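Local coordinates for E3 SUMO-protein ligase SIZ1 (Saccharomyces cerevisiae, PDB 3I2D) that acts as an E3 ligase that promotes attachment of the ubiquitin-like protein SUMO to septins and PCNA, using a zinc-containing SP-RING to recruit UBC9, at residues 266-271 and 289-294; 259-264 and 275-280; 217-222 and 303-308; 249-254 and 319-324. All coordinates share one frame; numbering follows the deposited sequence.

Interaction 1. Residues 266-271 and 289-294; sequences INCKHL and WQCPVC. With ZN (zinc ion), chain B.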
loop_
_atom_site.group_PDB
_atom_site.type_symbol
_atom_site.label_atom_id
_atom_site.label_comp_id
_atom_site.label_asym_id
_atom_site.label_seq_id
_atom_site.Cartn_x
_atom_site.Cartn_y
_atom_site.Cartn_z
ATOM N N ILE A 266 7.687 -14.885 -6.256
ATOM C CA ILE A 266 7.910 -16.188 -6.865
ATOM C C ILE A 266 8.382 -15.921 -8.308
ATOM O O ILE A 266 8.966 -16.790 -8.970
ATOM C CB ILE A 266 6.617 -17.006 -6.845
ATOM C CG1 ILE A 266 5.545 -16.309 -7.684
ATOM C CG2 ILE A 266 6.152 -17.176 -5.397
ATOM C CD1 ILE A 266 4.192 -16.987 -7.625
ATOM N N ASN A 267 8.150 -14.689 -8.764
ATOM C CA ASN A 267 8.559 -14.250 -10.088
ATOM C C ASN A 267 10.003 -13.747 -10.118
ATOM O O ASN A 267 10.514 -13.382 -11.182
ATOM C CB ASN A 267 7.640 -13.136 -10.588
ATOM C CG ASN A 267 6.214 -13.602 -10.770
ATOM O OD1 ASN A 267 5.961 -14.795 -10.916
ATOM N ND2 ASN A 267 5.272 -12.662 -10.772
ATOM N N CYS A 268 10.668 -13.721 -8.968
ATOM C CA CYS A 268 12.049 -13.246 -8.937
ATOM C C CYS A 268 13.056 -14.299 -9.397
ATOM O O CYS A 268 13.006 -15.457 -8.986
ATOM C CB CYS A 268 12.421 -12.727 -7.534
ATOM S SG CYS A 268 11.864 -11.005 -7.134
ATOM N N LYS A 269 13.959 -13.882 -10.278
ATOM C CA LYS A 269 14.998 -14.758 -10.802
ATOM C C LYS A 269 16.316 -14.427 -10.128
ATOM O O LYS A 269 17.161 -13.734 -10.691
ATOM C CB LYS A 269 15.150 -14.578 -12.313
ATOM C CG LYS A 269 14.133 -15.323 -13.157
ATOM C CD LYS A 269 12.771 -14.655 -13.193
ATOM C CE LYS A 269 11.778 -15.530 -13.965
ATOM N NZ LYS A 269 12.300 -15.934 -15.313
ATOM N N HIS A 270 16.477 -14.896 -8.900
ATOM C CA HIS A 270 17.706 -14.654 -8.164
ATOM C C HIS A 270 17.615 -15.289 -6.786
ATOM O O HIS A 270 16.529 -15.443 -6.227
ATOM C CB HIS A 270 18.022 -13.138 -8.069
ATOM C CG HIS A 270 16.972 -12.319 -7.379
ATOM N ND1 HIS A 270 16.778 -12.344 -6.015
ATOM C CD2 HIS A 270 16.056 -11.447 -7.869
ATOM C CE1 HIS A 270 15.790 -11.527 -5.696
ATOM N NE2 HIS A 270 15.334 -10.969 -6.803
ATOM N N LEU A 271 18.769 -15.684 -6.269
ATOM C CA LEU A 271 18.875 -16.321 -4.972
ATOM C C LEU A 271 18.671 -15.365 -3.802
ATOM O O LEU A 271 17.982 -15.699 -2.832
ATOM C CB LEU A 271 20.246 -16.973 -4.856
ATOM C CG LEU A 271 20.287 -18.482 -4.662
ATOM C CD1 LEU A 271 19.320 -19.182 -5.609
ATOM C CD2 LEU A 271 21.715 -18.937 -4.897
ATOM N N TRP A 289 6.716 -0.800 -4.472
ATOM C CA TRP A 289 6.345 -2.170 -4.815
ATOM C C TRP A 289 7.235 -2.674 -5.939
ATOM O O TRP A 289 6.765 -3.012 -7.029
ATOM C CB TRP A 289 4.858 -2.276 -5.184
ATOM C CG TRP A 289 3.952 -2.006 -3.997
ATOM C CD1 TRP A 289 3.292 -0.847 -3.717
ATOM C CD2 TRP A 289 3.725 -2.870 -2.877
ATOM N NE1 TRP A 289 2.678 -0.927 -2.487
ATOM C CE2 TRP A 289 2.929 -2.159 -1.952
ATOM C CE3 TRP A 289 4.123 -4.177 -2.561
ATOM C CZ2 TRP A 289 2.524 -2.708 -0.732
ATOM C CZ3 TRP A 289 3.720 -4.727 -1.347
ATOM C CH2 TRP A 289 2.928 -3.990 -0.446
ATOM N N GLN A 290 8.534 -2.684 -5.632
ATOM C CA GLN A 290 9.607 -3.129 -6.507
ATOM C C GLN A 290 10.606 -3.903 -5.679
ATOM O O GLN A 290 10.958 -3.495 -4.574
ATOM C CB GLN A 290 10.349 -1.956 -7.114
ATOM C CG GLN A 290 9.677 -1.346 -8.296
ATOM C CD GLN A 290 10.567 -0.347 -8.985
ATOM O OE1 GLN A 290 10.340 -0.001 -10.144
ATOM N NE2 GLN A 290 11.589 0.133 -8.276
ATOM N N CYS A 291 11.081 -5.010 -6.219
ATOM C CA CYS A 291 12.038 -5.813 -5.503
ATOM C C CYS A 291 13.309 -4.999 -5.262
ATOM O O CYS A 291 13.804 -4.348 -6.175
ATOM C CB CYS A 291 12.344 -7.081 -6.310
ATOM S SG CYS A 291 13.556 -8.188 -5.565
ATOM N N PRO A 292 13.842 -5.016 -4.020
ATOM C CA PRO A 292 15.061 -4.291 -3.630
ATOM C C PRO A 292 16.306 -4.848 -4.307
ATOM O O PRO A 292 17.326 -4.166 -4.418
ATOM C CB PRO A 292 15.132 -4.501 -2.118
ATOM C CG PRO A 292 13.718 -4.803 -1.723
ATOM C CD PRO A 292 13.232 -5.663 -2.844
ATOM N N VAL A 293 16.215 -6.098 -4.749
ATOM C CA VAL A 293 17.334 -6.770 -5.398
ATOM C C VAL A 293 17.377 -6.615 -6.940
ATOM O O VAL A 293 18.384 -6.163 -7.490
ATOM C CB VAL A 293 17.333 -8.274 -5.020
ATOM C CG1 VAL A 293 18.557 -8.958 -5.579
ATOM C CG2 VAL A 293 17.295 -8.431 -3.519
ATOM N N CYS A 294 16.286 -6.974 -7.617
ATOM C CA CYS A 294 16.193 -6.907 -9.084
ATOM C C CYS A 294 15.291 -5.786 -9.624
ATOM O O CYS A 294 15.078 -5.676 -10.833
ATOM C CB CYS A 294 15.677 -8.240 -9.623
ATOM S SG CYS A 294 13.968 -8.618 -9.145
HETATM ZN ZN ZN B . 13.613 -9.813 -7.220
#
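A single zinc ion does almost all the joining here: C268 and H270 of the first loop and C291 and C294 of the second each give it one ligand. The three sulfurs and the imidazole nitrogen make the three-cysteine, one-histidine site of the SP-RING, which keeps one zinc where a classical RING binds two. C268 SG stands 2.1 Å from the zinc, and H270 NE2 reaches it at the same 2.1 Å, while the sulfurs of C291 and C294 complete the shell. The H270 side chain starts out between its own backbone N and carbonyl carbon (chi1 60°), which turns NE2 inward to the metal. Its ring is then gripped from two directions. C294 SG lies at the ring edge, in plane, and the V293 side chain packs on one face, with CG1 3.8 Å from the ring centroid in a CH-pi contact. V293 belongs to the C291-P292-V293-C294 turn, whose backbone folds back around the first cysteine: V293 N and C294 N both make weak hydrogen bonds to C291 SG, the latter at 3.6 Å and almost straight. Three thiolates around one divalent ion, with a neutral histidine, would leave the site with a net negative charge; the two N-H groups aimed at C291 SG probably temper it on that sulfur and stiffen the turn that carries two of the four ligands.

Interaction 2. Residues 259-264 and 275-280; sequences MKYPSK and DALWFL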
loop_
_atom_site.group_PDB
_atom_site.type_symbol
_atom_site.label_atom_id
_atom_site.label_comp_id
_atom_site.label_asym_id
_atom_site.label_seq_id
_atom_site.Cartn_x
_atom_site.Cartn_y
_atom_site.Cartn_z
ATOM N N MET A 259 18.706 -11.284 8.141
ATOM C CA MET A 259 17.307 -11.437 7.759
ATOM C C MET A 259 16.626 -12.334 8.781
ATOM O O MET A 259 17.271 -13.156 9.448
ATOM C CB MET A 259 17.160 -12.073 6.370
ATOM C CG MET A 259 17.239 -11.108 5.196
ATOM S SD MET A 259 17.219 -12.016 3.609
ATOM C CE MET A 259 18.906 -12.621 3.459
ATOM N N LYS A 260 15.314 -12.177 8.887
ATOM C CA LYS A 260 14.514 -12.962 9.805
ATOM C C LYS A 260 13.378 -13.622 8.990
ATOM O O LYS A 260 12.862 -14.675 9.353
ATOM C CB LYS A 260 13.982 -12.036 10.910
ATOM C CG LYS A 260 13.488 -12.745 12.157
ATOM C CD LYS A 260 13.013 -11.764 13.261
ATOM C CE LYS A 260 14.162 -10.911 13.835
ATOM N NZ LYS A 260 15.251 -11.729 14.475
ATOM N N TYR A 261 12.995 -12.997 7.881
ATOM C CA TYR A 261 11.948 -13.543 7.008
ATOM C C TYR A 261 12.419 -13.412 5.558
ATOM O O TYR A 261 11.998 -12.493 4.852
ATOM C CB TYR A 261 10.640 -12.773 7.178
ATOM C CG TYR A 261 10.158 -12.700 8.597
ATOM C CD1 TYR A 261 10.489 -11.619 9.413
ATOM C CD2 TYR A 261 9.380 -13.722 9.136
ATOM C CE1 TYR A 261 10.056 -11.559 10.728
ATOM C CE2 TYR A 261 8.939 -13.678 10.454
ATOM C CZ TYR A 261 9.281 -12.595 11.243
ATOM O OH TYR A 261 8.844 -12.555 12.545
ATOM N N PRO A 262 13.269 -14.348 5.091
ATOM C CA PRO A 262 13.806 -14.328 3.732
ATOM C C PRO A 262 12.696 -14.448 2.725
ATOM O O PRO A 262 11.877 -15.355 2.811
ATOM C CB PRO A 262 14.731 -15.543 3.693
ATOM C CG PRO A 262 14.866 -15.967 5.118
ATOM C CD PRO A 262 13.525 -15.662 5.692
ATOM N N SER A 263 12.673 -13.545 1.757
ATOM C CA SER A 263 11.629 -13.602 0.772
ATOM C C SER A 263 11.924 -12.936 -0.557
ATOM O O SER A 263 12.949 -12.300 -0.744
ATOM C CB SER A 263 10.348 -13.040 1.382
ATOM O OG SER A 263 10.610 -11.883 2.142
ATOM N N LYS A 264 10.997 -13.108 -1.484
ATOM C CA LYS A 264 11.103 -12.546 -2.823
ATOM C C LYS A 264 9.861 -13.002 -3.550
ATOM O O LYS A 264 9.197 -13.931 -3.094
ATOM C CB LYS A 264 12.354 -13.080 -3.538
ATOM C CG LYS A 264 12.412 -14.604 -3.670
ATOM C CD LYS A 264 13.831 -15.073 -4.007
ATOM C CE LYS A 264 13.899 -16.583 -4.106
ATOM N NZ LYS A 264 15.318 -17.050 -4.205
ATOM N N ASP A 275 14.278 -9.102 3.658
ATOM C CA ASP A 275 13.381 -9.320 4.774
ATOM C C ASP A 275 11.959 -8.844 4.529
ATOM O O ASP A 275 11.724 -7.649 4.352
ATOM C CB ASP A 275 13.962 -8.662 6.019
ATOM C CG ASP A 275 13.240 -9.091 7.270
ATOM O OD1 ASP A 275 12.260 -8.419 7.651
ATOM O OD2 ASP A 275 13.627 -10.128 7.855
ATOM N N ALA A 276 11.001 -9.774 4.539
ATOM C CA ALA A 276 9.602 -9.408 4.279
ATOM C C ALA A 276 9.076 -8.372 5.260
ATOM O O ALA A 276 8.204 -7.568 4.924
ATOM C CB ALA A 276 8.695 -10.644 4.291
ATOM N N LEU A 277 9.602 -8.370 6.477
ATOM C CA LEU A 277 9.115 -7.395 7.430
ATOM C C LEU A 277 9.596 -6.005 7.067
ATOM O O LEU A 277 8.811 -5.052 7.113
ATOM C CB LEU A 277 9.543 -7.741 8.861
ATOM C CG LEU A 277 8.863 -6.814 9.869
ATOM C CD1 LEU A 277 7.343 -6.880 9.720
ATOM C CD2 LEU A 277 9.282 -7.206 11.250
ATOM N N TRP A 278 10.873 -5.884 6.703
ATOM C CA TRP A 278 11.403 -4.581 6.345
ATOM C C TRP A 278 10.828 -4.145 5.022
ATOM O O TRP A 278 10.482 -2.983 4.846
ATOM C CB TRP A 278 12.932 -4.580 6.269
ATOM C CG TRP A 278 13.599 -4.483 7.623
ATOM C CD1 TRP A 278 13.953 -5.513 8.438
ATOM C CD2 TRP A 278 13.967 -3.282 8.315
ATOM N NE1 TRP A 278 14.521 -5.038 9.597
ATOM C CE2 TRP A 278 14.543 -3.671 9.549
ATOM C CE3 TRP A 278 13.867 -1.916 8.015
ATOM C CZ2 TRP A 278 15.020 -2.743 10.484
ATOM C CZ3 TRP A 278 14.342 -0.994 8.943
ATOM C CH2 TRP A 278 14.912 -1.414 10.165
ATOM N N PHE A 279 10.717 -5.070 4.082
ATOM C CA PHE A 279 10.156 -4.700 2.805
ATOM C C PHE A 279 8.792 -4.023 3.001
ATOM O O PHE A 279 8.494 -2.996 2.382
ATOM C CB PHE A 279 9.987 -5.933 1.927
ATOM C CG PHE A 279 9.343 -5.644 0.607
ATOM C CD1 PHE A 279 10.039 -4.968 -0.388
ATOM C CD2 PHE A 279 8.031 -6.037 0.357
ATOM C CE1 PHE A 279 9.436 -4.685 -1.628
ATOM C CE2 PHE A 279 7.416 -5.761 -0.875
ATOM C CZ PHE A 279 8.124 -5.083 -1.869
ATOM N N LEU A 280 7.971 -4.598 3.876
ATOM C CA LEU A 280 6.624 -4.096 4.127
ATOM C C LEU A 280 6.574 -2.790 4.896
ATOM O O LEU A 280 5.653 -2.001 4.706
ATOM C CB LEU A 280 5.804 -5.174 4.836
ATOM C CG LEU A 280 5.431 -6.357 3.942
ATOM C CD1 LEU A 280 5.095 -7.575 4.781
ATOM C CD2 LEU A 280 4.255 -5.964 3.074
#
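Within the SP-RING, D275 is the N-cap of helix 276-285, and its carboxylate also ties the helix to the backbone of K260 and Y261. With CG swung anti to the backbone N (chi1 -168°), the two oxygens divide the work. OD1 turns to the helix start, accepting from W278 N at 3.0 Å through its anti lone pair, with a weaker bond from L277 N. OD2 faces the other segment and takes two donors: K260 N at 2.8 Å, nearly along the C-O axis, and Y261 N at 2.9 Å, from above the carboxylate plane. Three backbone N-H groups, with a weak fourth from L277, therefore hold the rotation of this buried group and would probably favour its charged form. One residue on, A276 N donates to Y261 O at 2.9 Å, next to the antiparallel non-hydrogen-bonded pair of P262 and D275. The Y261 ring crosses the carboxylate obliquely, their planes 66° apart, and runs alongside L277, pointing the same way; L211 and L215 of helix 207-215 also pack on it. S263 has its hydroxyl hydrogen-bonded to F274 O. Near the base of the ring, Y261 CD1 rests 4.0 Å from L277 CB.

Interaction 3. Residues 217-222 and 303-308; sequences HPKIIK and LAISEF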
loop_
_atom_site.group_PDB
_atom_site.type_symbol
_atom_site.label_atom_id
_atom_site.label_comp_id
_atom_site.label_asym_id
_atom_site.label_seq_id
_atom_site.Cartn_x
_atom_site.Cartn_y
_atom_site.Cartn_z
ATOM N N HIS A 217 1.626 -17.981 2.850
ATOM C CA HIS A 217 1.645 -18.216 1.419
ATOM C C HIS A 217 2.646 -19.325 1.179
ATOM O O HIS A 217 3.727 -19.328 1.771
ATOM C CB HIS A 217 2.054 -16.938 0.684
ATOM C CG HIS A 217 2.257 -17.117 -0.789
ATOM N ND1 HIS A 217 3.271 -17.891 -1.312
ATOM C CD2 HIS A 217 1.604 -16.583 -1.850
ATOM C CE1 HIS A 217 3.237 -17.826 -2.632
ATOM N NE2 HIS A 217 2.236 -17.038 -2.984
ATOM N N PRO A 218 2.293 -20.297 0.315
ATOM C CA PRO A 218 3.177 -21.425 -0.001
ATOM C C PRO A 218 4.601 -20.913 -0.161
ATOM O O PRO A 218 4.857 -20.043 -0.988
ATOM C CB PRO A 218 2.608 -21.945 -1.317
ATOM C CG PRO A 218 1.151 -21.663 -1.181
ATOM C CD PRO A 218 1.122 -20.278 -0.584
ATOM N N LYS A 219 5.530 -21.422 0.636
ATOM C CA LYS A 219 6.892 -20.945 0.503
ATOM C C LYS A 219 7.501 -21.353 -0.837
ATOM O O LYS A 219 6.838 -21.964 -1.663
ATOM C CB LYS A 219 7.753 -21.427 1.676
ATOM C CG LYS A 219 7.585 -22.861 2.065
ATOM C CD LYS A 219 8.489 -23.208 3.260
ATOM C CE LYS A 219 7.958 -22.660 4.581
ATOM N NZ LYS A 219 7.773 -21.199 4.527
ATOM N N ILE A 220 8.744 -20.963 -1.068
ATOM C CA ILE A 220 9.437 -21.318 -2.290
ATOM C C ILE A 220 10.271 -22.482 -1.781
ATOM O O ILE A 220 11.255 -22.293 -1.066
ATOM C CB ILE A 220 10.335 -20.154 -2.766
ATOM C CG1 ILE A 220 9.467 -18.935 -3.066
ATOM C CG2 ILE A 220 11.119 -20.540 -4.011
ATOM C CD1 ILE A 220 10.268 -17.681 -3.291
ATOM N N ILE A 221 9.846 -23.687 -2.137
ATOM C CA ILE A 221 10.491 -24.907 -1.675
ATOM C C ILE A 221 11.939 -25.056 -2.123
ATOM O O ILE A 221 12.339 -24.546 -3.174
ATOM C CB ILE A 221 9.641 -26.150 -2.086
ATOM C CG1 ILE A 221 9.661 -26.352 -3.599
ATOM C CG2 ILE A 221 8.187 -25.928 -1.664
ATOM C CD1 ILE A 221 8.716 -27.447 -4.083
ATOM N N LYS A 222 12.721 -25.755 -1.304
ATOM C CA LYS A 222 14.135 -25.974 -1.569
ATOM C C LYS A 222 14.441 -26.539 -2.955
ATOM O O LYS A 222 15.405 -26.129 -3.599
ATOM C CB LYS A 222 14.721 -26.891 -0.496
ATOM C CG LYS A 222 14.413 -26.449 0.930
ATOM C CD LYS A 222 15.042 -27.379 1.942
ATOM C CE LYS A 222 16.551 -27.351 1.824
ATOM N NZ LYS A 222 17.198 -28.387 2.683
ATOM N N LEU A 303 4.451 -12.614 -2.877
ATOM C CA LEU A 303 5.558 -12.594 -1.937
ATOM C C LEU A 303 5.523 -13.863 -1.083
ATOM O O LEU A 303 4.536 -14.130 -0.397
ATOM C CB LEU A 303 5.459 -11.340 -1.066
ATOM C CG LEU A 303 6.738 -10.758 -0.454
ATOM C CD1 LEU A 303 7.693 -10.359 -1.564
ATOM C CD2 LEU A 303 6.405 -9.539 0.402
ATOM N N ALA A 304 6.595 -14.648 -1.143
ATOM C CA ALA A 304 6.693 -15.890 -0.381
ATOM C C ALA A 304 8.039 -16.048 0.338
ATOM O O ALA A 304 9.057 -15.517 -0.100
ATOM C CB ALA A 304 6.467 -17.080 -1.305
ATOM N N ILE A 305 8.033 -16.785 1.443
ATOM C CA ILE A 305 9.245 -17.036 2.210
ATOM C C ILE A 305 10.051 -18.053 1.430
ATOM O O ILE A 305 9.480 -18.941 0.809
ATOM C CB ILE A 305 8.924 -17.662 3.601
ATOM C CG1 ILE A 305 8.221 -16.639 4.492
ATOM C CG2 ILE A 305 10.212 -18.176 4.268
ATOM C CD1 ILE A 305 8.981 -15.355 4.635
ATOM N N SER A 306 11.373 -17.924 1.457
ATOM C CA SER A 306 12.245 -18.873 0.777
ATOM C C SER A 306 12.660 -19.917 1.798
ATOM O O SER A 306 13.405 -19.624 2.725
ATOM C CB SER A 306 13.490 -18.181 0.235
ATOM O OG SER A 306 14.566 -19.096 0.115
ATOM N N GLU A 307 12.171 -21.136 1.621
ATOM C CA GLU A 307 12.482 -22.214 2.534
ATOM C C GLU A 307 13.976 -22.504 2.563
ATOM O O GLU A 307 14.546 -22.779 3.630
ATOM C CB GLU A 307 11.718 -23.469 2.134
ATOM C CG GLU A 307 11.737 -24.536 3.204
ATOM C CD GLU A 307 10.979 -25.775 2.795
ATOM O OE1 GLU A 307 11.481 -26.505 1.911
ATOM O OE2 GLU A 307 9.880 -26.006 3.355
ATOM N N PHE A 308 14.617 -22.435 1.399
ATOM C CA PHE A 308 16.042 -22.698 1.346
ATOM C C PHE A 308 16.789 -21.758 2.276
ATOM O O PHE A 308 17.499 -22.211 3.179
ATOM C CB PHE A 308 16.606 -22.521 -0.066
ATOM C CG PHE A 308 18.057 -22.905 -0.164
ATOM C CD1 PHE A 308 18.440 -24.245 -0.111
ATOM C CD2 PHE A 308 19.047 -21.936 -0.224
ATOM C CE1 PHE A 308 19.785 -24.611 -0.111
ATOM C CE2 PHE A 308 20.402 -22.295 -0.224
ATOM C CZ PHE A 308 20.768 -23.636 -0.168
HETATM O O HOH W 1 5.653 -17.641 2.447
HETATM O O HOH W 2 13.705 -21.845 -0.931
#
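The backbones of 217-222 and 303-308 run in roughly the same direction, 27° apart, and I220 makes a single bridge to S306: I220 N donates to I305 O at 2.9 Å, and I220 O accepts from E307 N at 3.1 Å. Water supplements this bridge on both sides. One molecule links H217 O to I305 N; another takes the F308 N-H, donates to I220 O and is also hydrogen-bonded to S306 OG. Among the side chains, E307 carries much of the contact. Extended beyond CG, it passes between two lysines, each crossing it at about a right angle. They meet its carboxylate with their aliphatic parts, K219 through CD at OE2 and K222 through CG at OE1, while K219 NZ remains 5.4 Å from E307 OE2, so any attraction between these opposite charges is probably long-range; K222 NZ has a long, weak ion pair with D311. H217 sets one ring face over L303 O and donates from ND1 to P218 O at 2.7 Å, which holds the imidazole beside the A304 methyl. I220 CG1 packs 3.9 Å from A304 CB. The loop thus lines the outer side of edge strand 303-305, whose sheet neighbour is 262-265. I305 packs on L215 of helix 207-215, S306 OG caps helix 307-313 at V309 N, and K222 begins helix 222-234.

Interaction 4. Residues 249-254 and 319-324; sequences SLQCPI and NVEQVE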
loop_
_atom_site.group_PDB
_atom_site.type_symbol
_atom_site.label_atom_id
_atom_site.label_comp_id
_atom_site.label_asym_id
_atom_site.label_seq_id
_atom_site.Cartn_x
_atom_site.Cartn_y
_atom_site.Cartn_z
ATOM N N SER A 249 24.349 -13.804 0.712
ATOM C CA SER A 249 24.305 -13.096 1.985
ATOM C C SER A 249 23.081 -13.446 2.804
ATOM O O SER A 249 22.012 -13.707 2.261
ATOM C CB SER A 249 24.313 -11.586 1.760
ATOM O OG SER A 249 24.231 -10.885 2.992
ATOM N N LEU A 250 23.249 -13.450 4.120
ATOM C CA LEU A 250 22.147 -13.724 5.029
ATOM C C LEU A 250 21.575 -12.362 5.458
ATOM O O LEU A 250 20.582 -12.279 6.184
ATOM C CB LEU A 250 22.652 -14.495 6.250
ATOM C CG LEU A 250 23.338 -15.830 5.967
ATOM C CD1 LEU A 250 23.618 -16.537 7.288
ATOM C CD2 LEU A 250 22.449 -16.691 5.076
ATOM N N GLN A 251 22.226 -11.302 4.987
ATOM C CA GLN A 251 21.840 -9.934 5.281
ATOM C C GLN A 251 20.782 -9.418 4.307
ATOM O O GLN A 251 20.782 -9.762 3.124
ATOM C CB GLN A 251 23.075 -9.022 5.219
ATOM C CG GLN A 251 24.225 -9.470 6.122
ATOM C CD GLN A 251 23.813 -9.584 7.586
ATOM O OE1 GLN A 251 23.736 -8.591 8.301
ATOM N NE2 GLN A 251 23.532 -10.800 8.027
ATOM N N CYS A 252 19.886 -8.582 4.819
ATOM C CA CYS A 252 18.835 -7.990 4.013
ATOM C C CYS A 252 19.376 -6.767 3.276
ATOM O O CYS A 252 20.176 -6.012 3.817
ATOM C CB CYS A 252 17.675 -7.578 4.914
ATOM S SG CYS A 252 16.307 -6.810 4.053
ATOM N N PRO A 253 18.947 -6.549 2.025
ATOM C CA PRO A 253 19.438 -5.386 1.276
ATOM C C PRO A 253 18.740 -4.117 1.756
ATOM O O PRO A 253 19.201 -3.001 1.514
ATOM C CB PRO A 253 19.072 -5.713 -0.167
ATOM C CG PRO A 253 18.827 -7.184 -0.157
ATOM C CD PRO A 253 18.151 -7.417 1.152
ATOM N N ILE A 254 17.609 -4.311 2.423
ATOM C CA ILE A 254 16.822 -3.215 2.953
ATOM C C ILE A 254 17.298 -2.796 4.349
ATOM O O ILE A 254 17.452 -1.615 4.620
ATOM C CB ILE A 254 15.342 -3.606 3.042
ATOM C CG1 ILE A 254 14.803 -3.901 1.639
ATOM C CG2 ILE A 254 14.545 -2.496 3.728
ATOM C CD1 ILE A 254 13.321 -4.253 1.606
ATOM N N ASN A 319 26.132 -14.638 14.088
ATOM C CA ASN A 319 27.073 -13.637 13.586
ATOM C C ASN A 319 27.626 -13.900 12.180
ATOM O O ASN A 319 28.471 -13.153 11.692
ATOM C CB ASN A 319 28.233 -13.509 14.566
ATOM C CG ASN A 319 28.926 -14.828 14.793
ATOM O OD1 ASN A 319 28.277 -15.841 15.080
ATOM N ND2 ASN A 319 30.251 -14.832 14.665
ATOM N N VAL A 320 27.166 -14.963 11.532
ATOM C CA VAL A 320 27.627 -15.270 10.182
ATOM C C VAL A 320 26.883 -14.316 9.255
ATOM O O VAL A 320 25.685 -14.095 9.433
ATOM C CB VAL A 320 27.279 -16.714 9.786
ATOM C CG1 VAL A 320 27.997 -17.089 8.509
ATOM C CG2 VAL A 320 27.641 -17.661 10.912
ATOM N N GLU A 321 27.571 -13.745 8.273
ATOM C CA GLU A 321 26.905 -12.812 7.373
ATOM C C GLU A 321 26.833 -13.291 5.940
ATOM O O GLU A 321 26.130 -12.710 5.117
ATOM C CB GLU A 321 27.576 -11.436 7.431
ATOM C CG GLU A 321 27.329 -10.692 8.746
ATOM C CD GLU A 321 27.923 -9.290 8.753
ATOM O OE1 GLU A 321 27.729 -8.563 9.756
ATOM O OE2 GLU A 321 28.582 -8.919 7.755
ATOM N N GLN A 322 27.570 -14.349 5.637
ATOM C CA GLN A 322 27.541 -14.914 4.298
ATOM C C GLN A 322 27.649 -16.413 4.365
ATOM O O GLN A 322 28.095 -16.974 5.365
ATOM C CB GLN A 322 28.682 -14.382 3.449
ATOM C CG GLN A 322 28.568 -12.925 3.120
ATOM C CD GLN A 322 29.738 -12.454 2.301
ATOM O OE1 GLN A 322 30.895 -12.570 2.722
ATOM N NE2 GLN A 322 29.451 -11.923 1.114
ATOM N N VAL A 323 27.235 -17.063 3.292
ATOM C CA VAL A 323 27.306 -18.505 3.229
ATOM C C VAL A 323 27.793 -18.907 1.843
ATOM O O VAL A 323 27.453 -18.268 0.844
ATOM C CB VAL A 323 25.939 -19.126 3.512
ATOM C CG1 VAL A 323 26.029 -20.614 3.441
ATOM C CG2 VAL A 323 25.472 -18.721 4.892
ATOM N N GLU A 324 28.628 -19.943 1.791
ATOM C CA GLU A 324 29.134 -20.426 0.517
ATOM C C GLU A 324 28.281 -21.601 0.083
ATOM O O GLU A 324 28.073 -22.549 0.840
ATOM C CB GLU A 324 30.592 -20.858 0.622
ATOM C CG GLU A 324 31.161 -21.290 -0.719
ATOM C CD GLU A 324 32.594 -20.843 -0.928
ATOM O OE1 GLU A 324 32.870 -19.628 -0.786
ATOM O OE2 GLU A 324 33.440 -21.705 -1.244
#
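S249 opens the contact opposite Q322, their CA atoms 4.4 Å apart in an antiparallel non-hydrogen-bonded pair. Its OG, anti to the backbone N (chi1 178°), reaches forward along the chain and accepts from Q251 N at 2.9 Å, closing an ST turn; the same hydroxyl makes a weak bond to E321 O. L250 N uses that carbonyl too, at 3.1 Å, so E321 O receives one good bond, from L250 N, and a weak one from S249 OG. The L250 side chain points in toward 319-324 and is buried. CD2 meets V323 CG2 at 3.6 Å, and CD1 lies near V320, 4.4 Å from its CB; I312 and L313 of helix 307-313 close around it. Here the chain is leaving strand 245-249, an edge of the small three-stranded antiparallel sheet with 322-326 and 331-333, and passing into the loop that leads to strand 262-265. L250 O marks the passage by bonding to M259 N. Q251 follows, bent at chi2 (-57°) so that its amide folds over the E321 side chain. The amide and the carboxylate stack with their planes 18° apart, and Q251 CD comes to 3.9 Å from E321 CG.

Overall arrangement
All four contacts gather around the SP-RING, with 217-222 of interaction 3 packing against it. Interaction 1 is a surface contact held by metal coordination; the other three are partly buried and rely on backbone hydrogen bonds with apolar packing. Interactions 2 and 3 reach the same sheet from different sides, since P262 O bonds S306 N where strands 262-265 and 303-305 pair. Interaction 2 is the one built round a buried carboxylate, whereas interaction 3 uses water and lysine methylenes. K264 ties interaction 1 to interaction 2 by reaching H270 O. Interaction 4, on a separate small sheet, meets interaction 2 where C252 SG packs near D275 N, and interaction 1 where I254 packs on P292.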